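Local coordinates for protein ethylbenzene dehydrogenase alpha-subunit (Aromatoleum aromaticum, PDB 2IVF) that binds a molybdenum atom, MGD, MD1 and an iron/sulfur cluster as the alpha-subunit of a dehydrogenase of the molybdopterin oxidoreductase family, at residues 264-267 with 268-272; 319-322 with 323-326. One frame throughout, in Å; residues are numbered along the deposited sequence.

Contact 1 (264-267 with 268-272)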
loop_
_atom_site.group_PDB
_atom_site.type_symbol
_atom_site.label_atom_id
_atom_site.label_comp_id
_atom_site.label_asym_id
_atom_site.label_seq_id
_atom_site.Cartn_x
_atom_site.Cartn_y
_atom_site.Cartn_z
ATOM N N SER A 264 -2.409 -7.514 8.491
ATOM C CA SER A 264 -3.055 -8.716 9.021
ATOM C C SER A 264 -3.454 -9.737 7.988
ATOM O O SER A 264 -4.066 -10.745 8.307
ATOM C CB SER A 264 -4.177 -8.346 9.947
ATOM O OG SER A 264 -3.622 -7.735 11.119
ATOM N N TYR A 265 -3.053 -9.492 6.753
ATOM C CA TYR A 265 -3.247 -10.461 5.656
ATOM C C TYR A 265 -2.830 -11.875 6.074
ATOM O O TYR A 265 -3.460 -12.891 5.673
ATOM C CB TYR A 265 -2.387 -10.019 4.489
ATOM C CG TYR A 265 -2.395 -10.877 3.253
ATOM C CD1 TYR A 265 -1.565 -11.963 3.135
ATOM C CD2 TYR A 265 -3.122 -10.504 2.137
ATOM C CE1 TYR A 265 -1.525 -12.719 2.003
ATOM C CE2 TYR A 265 -3.056 -11.263 0.959
ATOM C CZ TYR A 265 -2.241 -12.346 0.896
ATOM O OH TYR A 265 -2.083 -13.105 -0.242
ATOM N N HIS A 266 -1.761 -11.938 6.847
ATOM C CA HIS A 266 -1.201 -13.225 7.292
ATOM C C HIS A 266 -2.218 -14.174 7.900
ATOM O O HIS A 266 -2.099 -15.410 7.744
ATOM C CB HIS A 266 -0.044 -12.994 8.256
ATOM C CG HIS A 266 -0.439 -12.496 9.615
ATOM N ND1 HIS A 266 -0.697 -13.347 10.662
ATOM C CD2 HIS A 266 -0.516 -11.241 10.124
ATOM C CE1 HIS A 266 -0.952 -12.640 11.748
ATOM N NE2 HIS A 266 -0.869 -11.356 11.447
ATOM N N PHE A 267 -3.213 -13.623 8.595
ATOM C CA PHE A 267 -4.272 -14.455 9.203
ATOM C C PHE A 267 -5.034 -15.238 8.107
ATOM O O PHE A 267 -5.427 -16.375 8.321
ATOM C CB PHE A 267 -5.241 -13.603 10.036
ATOM C CG PHE A 267 -4.667 -13.135 11.341
ATOM C CD1 PHE A 267 -4.472 -14.032 12.386
ATOM C CD2 PHE A 267 -4.402 -11.799 11.560
ATOM C CE1 PHE A 267 -3.965 -13.626 13.597
ATOM C CE2 PHE A 267 -3.885 -11.360 12.792
ATOM C CZ PHE A 267 -3.698 -12.244 13.812
ATOM N N LEU A 268 -5.205 -14.621 6.947
ATOM C CA LEU A 268 -5.777 -15.299 5.780
ATOM C C LEU A 268 -4.888 -16.431 5.267
ATOM O O LEU A 268 -5.359 -17.553 5.122
ATOM C CB LEU A 268 -6.085 -14.313 4.673
ATOM C CG LEU A 268 -6.765 -14.896 3.431
ATOM C CD1 LEU A 268 -8.227 -15.410 3.732
ATOM C CD2 LEU A 268 -6.780 -13.795 2.320
ATOM N N SER A 269 -3.594 -16.189 4.999
ATOM C CA SER A 269 -2.726 -17.288 4.584
ATOM C C SER A 269 -2.505 -18.372 5.621
ATOM O O SER A 269 -2.290 -19.535 5.297
ATOM C CB SER A 269 -1.361 -16.810 4.072
ATOM O OG SER A 269 -0.662 -16.195 5.123
ATOM N N GLU A 270 -2.484 -17.987 6.891
ATOM C CA GLU A 270 -2.324 -18.931 7.963
ATOM C C GLU A 270 -3.602 -19.747 8.200
ATOM O O GLU A 270 -3.536 -20.938 8.426
ATOM C CB GLU A 270 -1.854 -18.177 9.206
ATOM C CG GLU A 270 -0.443 -17.614 8.930
ATOM C CD GLU A 270 -0.025 -16.442 9.767
ATOM O OE1 GLU A 270 -0.845 -15.970 10.586
ATOM O OE2 GLU A 270 1.173 -16.032 9.615
ATOM N N ALA A 271 -4.776 -19.128 8.052
ATOM C CA ALA A 271 -6.033 -19.869 8.105
ATOM C C ALA A 271 -6.052 -20.914 7.010
ATOM O O ALA A 271 -6.578 -22.016 7.173
ATOM C CB ALA A 271 -7.266 -18.904 7.903
ATOM N N ARG A 272 -5.532 -20.527 5.849
ATOM C CA ARG A 272 -5.434 -21.433 4.764
ATOM C C ARG A 272 -4.627 -22.708 5.139
ATOM O O ARG A 272 -5.054 -23.819 4.903
ATOM C CB ARG A 272 -4.862 -20.751 3.551
ATOM C CG ARG A 272 -4.860 -21.625 2.303
ATOM C CD ARG A 272 -4.201 -20.976 1.142
ATOM N NE ARG A 272 -4.458 -21.677 -0.127
ATOM C CZ ARG A 272 -3.782 -21.464 -1.259
ATOM N NH1 ARG A 272 -2.820 -20.556 -1.333
ATOM N NH2 ARG A 272 -4.084 -22.161 -2.339
#

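Contact 2 (319-322 with 323-326)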
loop_
_atom_site.group_PDB
_atom_site.type_symbol
_atom_site.label_atom_id
_atom_site.label_comp_id
_atom_site.label_asym_id
_atom_site.label_seq_id
_atom_site.Cartn_x
_atom_site.Cartn_y
_atom_site.Cartn_z
ATOM N N LEU A 319 -30.156 -28.363 2.145
ATOM C CA LEU A 319 -28.939 -28.279 2.947
ATOM C C LEU A 319 -29.017 -27.155 3.966
ATOM O O LEU A 319 -28.096 -26.953 4.735
ATOM C CB LEU A 319 -27.744 -28.003 2.044
ATOM C CG LEU A 319 -27.554 -28.984 0.886
ATOM C CD1 LEU A 319 -26.378 -28.508 0.075
ATOM C CD2 LEU A 319 -27.350 -30.407 1.410
ATOM N N PHE A 320 -30.081 -26.367 3.908
ATOM C CA PHE A 320 -30.161 -25.196 4.765
ATOM C C PHE A 320 -30.467 -25.551 6.243
ATOM O O PHE A 320 -31.054 -26.586 6.562
ATOM C CB PHE A 320 -31.158 -24.154 4.194
ATOM C CG PHE A 320 -32.568 -24.621 4.141
ATOM C CD1 PHE A 320 -33.024 -25.330 3.060
ATOM C CD2 PHE A 320 -33.460 -24.331 5.168
ATOM C CE1 PHE A 320 -34.297 -25.770 3.000
ATOM C CE2 PHE A 320 -34.762 -24.746 5.105
ATOM C CZ PHE A 320 -35.190 -25.471 4.032
ATOM N N ASP A 321 -30.064 -24.649 7.122
ATOM C CA ASP A 321 -30.247 -24.785 8.551
ATOM C C ASP A 321 -31.655 -24.252 8.828
ATOM O O ASP A 321 -31.884 -23.049 8.993
ATOM C CB ASP A 321 -29.147 -23.998 9.247
ATOM C CG ASP A 321 -29.130 -24.157 10.762
ATOM O OD1 ASP A 321 -30.139 -24.520 11.389
ATOM O OD2 ASP A 321 -28.059 -23.839 11.335
ATOM N N ARG A 322 -32.609 -25.166 8.847
ATOM C CA ARG A 322 -34.007 -24.807 8.997
ATOM C C ARG A 322 -34.268 -24.069 10.296
ATOM O O ARG A 322 -34.982 -23.062 10.314
ATOM C CB ARG A 322 -34.889 -26.058 8.934
ATOM C CG ARG A 322 -36.373 -25.776 9.011
ATOM C CD ARG A 322 -37.220 -27.055 8.823
ATOM N NE ARG A 322 -37.114 -27.529 7.447
ATOM C CZ ARG A 322 -37.965 -27.239 6.468
ATOM N NH1 ARG A 322 -39.040 -26.498 6.683
ATOM N NH2 ARG A 322 -37.734 -27.718 5.264
ATOM N N GLN A 323 -33.698 -24.567 11.385
ATOM C CA GLN A 323 -33.946 -23.977 12.705
ATOM C C GLN A 323 -33.469 -22.521 12.792
ATOM O O GLN A 323 -34.171 -21.641 13.272
ATOM C CB GLN A 323 -33.268 -24.850 13.748
ATOM C CG GLN A 323 -33.685 -24.595 15.179
ATOM C CD GLN A 323 -33.506 -25.840 16.045
ATOM O OE1 GLN A 323 -33.259 -26.956 15.535
ATOM N NE2 GLN A 323 -33.623 -25.659 17.356
ATOM N N PHE A 324 -32.271 -22.280 12.297
ATOM C CA PHE A 324 -31.644 -20.966 12.294
ATOM C C PHE A 324 -32.465 -20.016 11.457
ATOM O O PHE A 324 -32.721 -18.874 11.862
ATOM C CB PHE A 324 -30.226 -21.087 11.720
ATOM C CG PHE A 324 -29.413 -19.811 11.764
ATOM C CD1 PHE A 324 -29.550 -18.826 10.786
ATOM C CD2 PHE A 324 -28.473 -19.615 12.773
ATOM C CE1 PHE A 324 -28.798 -17.655 10.820
ATOM C CE2 PHE A 324 -27.694 -18.453 12.806
ATOM C CZ PHE A 324 -27.846 -17.477 11.830
ATOM N N VAL A 325 -32.861 -20.469 10.269
ATOM C CA VAL A 325 -33.680 -19.646 9.373
ATOM C C VAL A 325 -35.004 -19.260 10.033
ATOM O O VAL A 325 -35.431 -18.110 10.028
ATOM C CB VAL A 325 -33.860 -20.380 8.034
ATOM C CG1 VAL A 325 -35.183 -20.080 7.353
ATOM C CG2 VAL A 325 -32.665 -20.073 7.136
ATOM N N CYS A 326 -35.626 -20.231 10.651
ATOM C CA CYS A 326 -36.910 -20.031 11.297
ATOM C C CYS A 326 -36.818 -19.111 12.481
ATOM O O CYS A 326 -37.751 -18.399 12.795
ATOM C CB CYS A 326 -37.466 -21.383 11.701
ATOM S SG CYS A 326 -38.181 -22.245 10.297
HETATM O O HOH W 1 -31.824 -27.008 11.761
#

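Contact 1 (264-267 with 268-272)
The imidazole of His266 presents its edge to the carboxylate of Glu270 and one face to the ring of Phe267, whose CD2 sits 3.4 Å from the imidazole plane, toward its rim. In return, one face of the Phe267 ring has His266 CE1 over its centre; Ser264 CB lies in plane at the edge of that ring, and Tyr122 meets Phe267 edge-to-face. The two aromatic neighbours therefore pack together while the glutamate reaches back one helical turn to the ND1 edge. His266 ND1 donates to Glu270 OE1 over 2.6 Å, almost straight at 174°. The oxygen lies in the ring plane; the two planes are 61° apart, and the donor stands above that of the carboxylate. With its CG tucked between the backbone N and the carbonyl carbon (chi1 72°), the histidine ring stands out from the helix, over the side of Phe267, its ND1 edge facing Glu270. Glu270, its CG beside the backbone N (chi1 -66°) and its chain extended beyond, reaches back along the helix, CG passing 3.0 Å from His266 O.

This is a local i to i+4 pairing on helix 265-274, the connection of a beta-alpha-beta crossover between the adjacent parallel strands 249-253 and 277-281. Leu268 packs on both strands, and Ala271 on Ile250. Regular helical bonds run beneath the side chains, with Glu270 N 2.7 Å from His266 O and Ala271 N 2.8 Å from Phe267 O. Glu270 OE2 forms salt bridges with Lys27 and Arg233 of the beta-subunit, cations that, with the imidazole N-H, would favour an ionised carboxylate.

Contact 2 (319-322 with 323-326)
Past Phe320, which is still extended, the chain turns at Asp321 into helix 322-328, whose first turn is closed by Val325 N donating to Asp321 O at 3.0 Å and Cys326 N to Arg322 O at 2.9 Å. The carboxylate of Asp321 bends over this end of the helix. Its CG, anti to the backbone N and beside the carbonyl carbon (chi1 -174°), turns the carboxylate toward the first-turn amides, where OD1 accepts from Phe324 N at 3.2 Å, a fairly straight bond (163°) that reaches the oxygen from well above the carboxylate plane. The same oxygen takes a hydrogen from a water at 3.0 Å, and that water accepts from Gln323 N, so two amides of the first turn are served by one side-chain atom, one directly and one through solvent. Asp321 CG also rests against Phe324 CB, 3.4 Å away, while the phenyl ring itself runs off to an edge-to-face meeting with Trp471.

On another side of the turn, Cys326 SG lies 3.3 Å from Arg322 O and 4.2 Å from Arg322 CG. The arginine chain bends at chi3 and carries its guanidinium, one face of which lies toward Phe320 CE2, to a salt bridge with Glu383. The arrangement is that of an aspartate N-cap, with the side chain bonded to the amide three residues on, at the start of a short helix that packs Val325 against Leu467 of helix 454-467.

How the contacts relate
The contacts lie in series along the chain, both within the molybdopterin oxidoreductase region, with centres about 30 Å apart and nearest atoms about 21 Å apart, so they do not touch. Contact 1 is wholly buried, along the first turns of a helix laid on the parallel sheet, with the beta-subunit against one side; the side chain of Ser264 is about 8 Å from the iron/sulfur cluster. Contact 2 is only partly buried, no other protein chain touches it, and it joins a loop to the beginning of a helix. Both rely on an acidic side chain, but in 264-272 it pairs with an imidazole and intersubunit cations, whereas in 319-326 it serves backbone amides and a water.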